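Putative peptidase (Chlamydophila abortus, PDB 3CE2) probably acts as a zinc-dependent oligopeptidase of the M3B family that cleaves short peptides. Local coordinates at residues T279-L284 with Y534-A539; F466-R471 with T540-A545. All coordinates share one frame; numbering follows the deposited sequence.

In the fold
Both contacts are buried and join helix 536-553 to its neighbours. Contact 1 sets the N-terminal part of that helix against helix 278-289. Contact 2 sets the next turns against helix 451-487. The two touch each other: L284 meets I543, and the methyl of A539 meets L469. Contact 1 is wholly buried and partly aromatic, with two tyrosine rings and a leucine. Contact 2 is aliphatic. It has one polar side-chain atom in it, the hydroxyl oxygen of T468, a partly exposed residue. Contact 2 also lies nearer the zinc site of H402, H406 and E430: I542 is about 8 Å from E430 between side chains, and A539 of contact 1 about 10 Å.

Contact 1: T279-L284 with Y534-A539; sequences TVYTNL and YVYQYA
The ring of Y536 has a different neighbour on each face. CD1 of Y281 sits over one face, nearer the ring's border than its centre, 3.5 Å from the plane. On the opposite face lies CG of Q537, the next residue in the chain. Y281 uses its edge: its CE1 comes to 3.5 Å from CD2 of Y536. The ring planes are inclined at 53° and the centroids are 4.9 Å apart. In Y281, CG is anti to the backbone N (chi1 -174°), which carries the ring across to Y536 although the CB does not point that way. The pair joins helix 278-289 to the N-terminal part of helix 536-553 in the largely helical fold of the M3 peptidases. The hydroxyl of Y281 reaches past Y536 and hydrogen-bonds to the backbone O of A476 on helix 451-487. This gives the ring a second hold. About one turn further along helix 278-289, L284 is directed toward segment 534-539 at its CB, and its CD2 does the touching. This methyl lies 4.3 Å from CB of Y536. The same methyl is also 4.3 Å from CB of A539. L271 of helix 266-271 touches both tyrosines, and Y536 also packs on F427.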
loop_
_atom_site.group_PDB
_atom_site.type_symbol
_atom_site.label_atom_id
_atom_site.label_comp_id
_atom_site.label_asym_id
_atom_site.label_seq_id
_atom_site.Cartn_x
_atom_site.Cartn_y
_atom_site.Cartn_z
ATOM N N THR A 279 -11.713 -8.154 15.993
ATOM C CA THR A 279 -10.824 -9.027 16.735
ATOM C C THR A 279 -9.540 -9.283 15.966
ATOM O O THR A 279 -8.498 -9.554 16.545
ATOM C CB THR A 279 -11.499 -10.344 17.127
ATOM O OG1 THR A 279 -11.788 -11.104 15.945
ATOM C CG2 THR A 279 -12.793 -10.058 17.890
ATOM N N VAL A 280 -9.598 -9.184 14.652
ATOM C CA VAL A 280 -8.401 -9.441 13.880
ATOM C C VAL A 280 -7.414 -8.310 14.160
ATOM O O VAL A 280 -6.216 -8.535 14.398
ATOM C CB VAL A 280 -8.717 -9.538 12.387
ATOM C CG1 VAL A 280 -7.446 -9.665 11.587
ATOM C CG2 VAL A 280 -9.646 -10.708 12.125
ATOM N N TYR A 281 -7.934 -7.090 14.169
ATOM C CA TYR A 281 -7.100 -5.931 14.418
ATOM C C TYR A 281 -6.555 -6.077 15.834
ATOM O O TYR A 281 -5.344 -6.085 16.087
ATOM C CB TYR A 281 -7.941 -4.668 14.246
ATOM C CG TYR A 281 -7.196 -3.360 14.327
ATOM C CD1 TYR A 281 -6.977 -2.593 13.192
ATOM C CD2 TYR A 281 -6.747 -2.866 15.558
ATOM C CE1 TYR A 281 -6.319 -1.370 13.270
ATOM C CE2 TYR A 281 -6.084 -1.651 15.655
ATOM C CZ TYR A 281 -5.871 -0.893 14.510
ATOM O OH TYR A 281 -5.209 0.332 14.610
ATOM N N THR A 282 -7.481 -6.280 16.747
ATOM C CA THR A 282 -7.167 -6.424 18.136
ATOM C C THR A 282 -6.175 -7.546 18.482
ATOM O O THR A 282 -5.279 -7.340 19.282
ATOM C CB THR A 282 -8.475 -6.475 18.862
ATOM O OG1 THR A 282 -8.742 -5.138 19.285
ATOM C CG2 THR A 282 -8.474 -7.439 20.039
ATOM N N ASN A 283 -6.279 -8.710 17.850
ATOM C CA ASN A 283 -5.371 -9.795 18.194
ATOM C C ASN A 283 -4.026 -9.615 17.550
ATOM O O ASN A 283 -3.004 -10.093 18.054
ATOM C CB ASN A 283 -5.961 -11.160 17.824
ATOM C CG ASN A 283 -7.182 -11.498 18.652
ATOM O OD1 ASN A 283 -7.276 -11.114 19.829
ATOM N ND2 ASN A 283 -8.142 -12.185 18.038
ATOM N N LEU A 284 -4.017 -8.922 16.424
ATOM C CA LEU A 284 -2.763 -8.624 15.782
ATOM C C LEU A 284 -1.923 -7.842 16.781
ATOM O O LEU A 284 -0.768 -8.184 17.045
ATOM C CB LEU A 284 -3.000 -7.819 14.518
ATOM C CG LEU A 284 -1.708 -7.297 13.901
ATOM C CD1 LEU A 284 -0.953 -8.427 13.198
ATOM C CD2 LEU A 284 -2.039 -6.117 12.963
ATOM N N TYR A 534 -5.562 2.528 8.545
ATOM C CA TYR A 534 -5.184 1.741 7.399
ATOM C C TYR A 534 -3.793 1.151 7.559
ATOM O O TYR A 534 -3.486 0.089 7.003
ATOM C CB TYR A 534 -5.389 2.519 6.084
ATOM C CG TYR A 534 -4.227 3.351 5.628
ATOM C CD1 TYR A 534 -3.263 2.803 4.784
ATOM C CD2 TYR A 534 -4.121 4.694 6.000
ATOM C CE1 TYR A 534 -2.174 3.537 4.341
ATOM C CE2 TYR A 534 -3.037 5.503 5.570
ATOM N N VAL A 535 -2.970 1.820 8.360
ATOM C CA VAL A 535 -1.620 1.344 8.658
ATOM C C VAL A 535 -1.491 -0.138 9.082
ATOM O O VAL A 535 -0.565 -0.837 8.639
ATOM C CB VAL A 535 -0.889 2.306 9.626
ATOM C CG1 VAL A 535 0.169 1.605 10.399
ATOM C CG2 VAL A 535 -0.264 3.448 8.844
ATOM N N TYR A 536 -2.420 -0.648 9.883
ATOM C CA TYR A 536 -2.368 -2.084 10.216
ATOM C C TYR A 536 -2.266 -2.957 8.966
ATOM O O TYR A 536 -1.627 -4.007 8.996
ATOM C CB TYR A 536 -3.534 -2.523 11.116
ATOM C CG TYR A 536 -4.802 -2.833 10.380
ATOM C CD1 TYR A 536 -5.219 -4.150 10.212
ATOM C CD2 TYR A 536 -5.586 -1.811 9.844
ATOM C CE1 TYR A 536 -6.403 -4.452 9.508
ATOM C CE2 TYR A 536 -6.752 -2.091 9.144
ATOM C CZ TYR A 536 -7.158 -3.417 8.979
ATOM O OH TYR A 536 -8.313 -3.702 8.287
ATOM N N GLN A 537 -2.850 -2.509 7.854
ATOM C CA GLN A 537 -2.811 -3.299 6.619
ATOM C C GLN A 537 -1.397 -3.510 6.090
ATOM O O GLN A 537 -1.160 -4.429 5.314
ATOM C CB GLN A 537 -3.671 -2.684 5.520
ATOM C CG GLN A 537 -5.046 -2.222 5.961
ATOM C CD GLN A 537 -5.860 -1.662 4.806
ATOM O OE1 GLN A 537 -5.334 -1.446 3.724
ATOM N NE2 GLN A 537 -7.143 -1.432 5.029
ATOM N N TYR A 538 -0.450 -2.670 6.483
ATOM C CA TYR A 538 0.938 -2.910 6.048
ATOM C C TYR A 538 1.443 -4.181 6.684
ATOM O O TYR A 538 2.072 -5.015 6.044
ATOM C CB TYR A 538 1.869 -1.761 6.437
ATOM C CG TYR A 538 1.610 -0.462 5.700
ATOM C CD1 TYR A 538 0.953 -0.448 4.468
ATOM C CD2 TYR A 538 2.042 0.750 6.224
ATOM C CE1 TYR A 538 0.721 0.749 3.785
ATOM C CE2 TYR A 538 1.830 1.945 5.549
ATOM C CZ TYR A 538 1.170 1.938 4.337
ATOM O OH TYR A 538 0.960 3.130 3.685
ATOM N N ALA A 539 1.132 -4.309 7.966
ATOM C CA ALA A 539 1.494 -5.452 8.777
ATOM C C ALA A 539 0.792 -6.751 8.351
ATOM O O ALA A 539 1.432 -7.795 8.184
ATOM C CB ALA A 539 1.175 -5.136 10.206
#

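Contact 2: F466-R471 with T540-A545; sequences FSTLFR and TGIIAA
T468 and L469 of helix 451-487 receive I542 of helix 536-553. The enclosed part of the contact is made by L469, I542 and I543, all buried. CG1 of I542 is anti to the backbone N (chi1 -173°). This leaves CG2 between the backbone N and the carbonyl carbon, facing T468 and L469. CG2 of I542 comes to 3.8 Å from CB of L469. Beside this, L469 and I543 cross at about a right angle. CD2 of L469 is 4.0 Å from CG1 of I543. CD1 of L469 is 4.0 Å from CD1 of I543. I592 of helix 590-607 and L284 also pack on I543. T468 forms the other side of the contact. It closes on I542 yet stays partly exposed as a whole. In the model, OG1 of T468 lies beside both CG2 and CD1 of I542, at 3.6 Å from CG2. CD1 of I542 is 3.8 Å from the same OG1. The axes of segments 466-471 and 540-545 come within 9.0 Å at 114°, so contact is confined to a few residues. Helix 451-487 makes a wider pi-type turn here, with N of R471 bonded to O of F466. The contact lies near the zinc site of H402, H406 and E430, whose HExxH pattern fits the M3 peptidases. The side chain of T468 is about 9 Å from that of H402. Between the two segments the side chains meet by van der Waals contact, which implies that shape and burial, rather than directed polar bonds, hold this crossing.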
loop_
_atom_site.group_PDB
_atom_site.type_symbol
_atom_site.label_atom_id
_atom_site.label_comp_id
_atom_site.label_asym_id
_atom_site.label_seq_id
_atom_site.Cartn_x
_atom_site.Cartn_y
_atom_site.Cartn_z
ATOM N N PHE A 466 11.088 -5.555 10.286
ATOM C CA PHE A 466 10.855 -4.856 11.551
ATOM C C PHE A 466 10.200 -3.501 11.399
ATOM O O PHE A 466 9.403 -3.128 12.243
ATOM C CB PHE A 466 12.092 -4.827 12.463
ATOM C CG PHE A 466 12.265 -6.096 13.234
ATOM C CD1 PHE A 466 11.549 -6.308 14.412
ATOM C CD2 PHE A 466 13.082 -7.118 12.748
ATOM C CE1 PHE A 466 11.662 -7.502 15.096
ATOM C CE2 PHE A 466 13.204 -8.321 13.436
ATOM C CZ PHE A 466 12.505 -8.507 14.609
ATOM N N SER A 467 10.489 -2.771 10.329
ATOM C CA SER A 467 9.796 -1.493 10.155
ATOM C C SER A 467 8.392 -1.638 9.563
ATOM O O SER A 467 7.492 -0.848 9.897
ATOM C CB SER A 467 10.619 -0.499 9.340
ATOM O OG SER A 467 10.546 -0.837 7.976
ATOM N N THR A 468 8.174 -2.634 8.701
ATOM C CA THR A 468 6.842 -2.714 8.144
ATOM C C THR A 468 5.887 -3.564 8.977
ATOM O O THR A 468 4.668 -3.417 8.861
ATOM C CB THR A 468 6.776 -3.013 6.607
ATOM O OG1 THR A 468 6.029 -4.206 6.353
ATOM C CG2 THR A 468 8.141 -3.074 5.974
ATOM N N LEU A 469 6.407 -4.417 9.847
ATOM C CA LEU A 469 5.504 -5.189 10.695
ATOM C C LEU A 469 5.378 -4.609 12.104
ATOM O O LEU A 469 4.318 -4.113 12.483
ATOM C CB LEU A 469 5.906 -6.656 10.716
ATOM C CG LEU A 469 5.351 -7.551 11.827
ATOM C CD1 LEU A 469 3.922 -7.233 12.141
ATOM C CD2 LEU A 469 5.471 -9.011 11.441
ATOM N N PHE A 470 6.456 -4.650 12.876
ATOM C CA PHE A 470 6.407 -4.209 14.281
ATOM C C PHE A 470 6.109 -2.728 14.461
ATOM O O PHE A 470 5.191 -2.352 15.208
ATOM C CB PHE A 470 7.685 -4.612 15.033
ATOM C CG PHE A 470 7.749 -6.076 15.321
ATOM C CD1 PHE A 470 7.259 -6.582 16.516
ATOM C CD2 PHE A 470 8.220 -6.961 14.371
ATOM C CE1 PHE A 470 7.266 -7.946 16.779
ATOM C CE2 PHE A 470 8.240 -8.322 14.633
ATOM C CZ PHE A 470 7.755 -8.813 15.836
ATOM N N ARG A 471 6.881 -1.894 13.772
ATOM C CA ARG A 471 6.695 -0.465 13.890
ATOM C C ARG A 471 5.293 -0.064 13.476
ATOM O O ARG A 471 4.705 0.800 14.104
ATOM C CB ARG A 471 7.749 0.330 13.122
ATOM C CG ARG A 471 7.617 1.812 13.405
ATOM C CD ARG A 471 8.944 2.519 13.572
ATOM N NE ARG A 471 9.443 3.169 12.351
ATOM C CZ ARG A 471 9.273 4.460 12.047
ATOM N NH1 ARG A 471 9.790 4.951 10.919
ATOM N NH2 ARG A 471 8.588 5.258 12.864
ATOM N N THR A 540 -0.520 -6.698 8.185
ATOM C CA THR A 540 -1.239 -7.878 7.733
ATOM C C THR A 540 -0.698 -8.311 6.365
ATOM O O THR A 540 -0.393 -9.471 6.154
ATOM C CB THR A 540 -2.772 -7.648 7.683
ATOM O OG1 THR A 540 -3.048 -6.465 6.934
ATOM C CG2 THR A 540 -3.328 -7.449 9.073
ATOM N N GLY A 541 -0.551 -7.377 5.435
ATOM C CA GLY A 541 0.105 -7.679 4.169
ATOM C C GLY A 541 1.430 -8.419 4.332
ATOM O O GLY A 541 1.623 -9.492 3.751
ATOM N N ILE A 542 2.351 -7.887 5.132
ATOM C CA ILE A 542 3.624 -8.592 5.281
ATOM C C ILE A 542 3.480 -9.952 5.989
ATOM O O ILE A 542 4.137 -10.942 5.610
ATOM C CB ILE A 542 4.760 -7.720 5.891
ATOM C CG1 ILE A 542 6.073 -8.495 5.851
ATOM C CG2 ILE A 542 4.455 -7.308 7.309
ATOM C CD1 ILE A 542 7.257 -7.648 5.417
ATOM N N ILE A 543 2.593 -10.022 6.978
ATOM C CA ILE A 543 2.321 -11.298 7.621
ATOM C C ILE A 543 1.839 -12.311 6.578
ATOM O O ILE A 543 2.357 -13.424 6.479
ATOM C CB ILE A 543 1.341 -11.131 8.791
ATOM C CG1 ILE A 543 2.082 -10.520 9.973
ATOM C CG2 ILE A 543 0.743 -12.448 9.208
ATOM C CD1 ILE A 543 1.166 -9.888 10.989
ATOM N N ALA A 544 0.885 -11.920 5.750
ATOM C CA ALA A 544 0.373 -12.857 4.747
ATOM C C ALA A 544 1.460 -13.281 3.764
ATOM O O ALA A 544 1.538 -14.457 3.399
ATOM C CB ALA A 544 -0.780 -12.260 4.011
ATOM N N ALA A 545 2.282 -12.322 3.324
ATOM C CA ALA A 545 3.330 -12.597 2.335
ATOM C C ALA A 545 4.329 -13.588 2.918
ATOM O O ALA A 545 4.718 -14.554 2.255
ATOM C CB ALA A 545 4.038 -11.320 1.942
#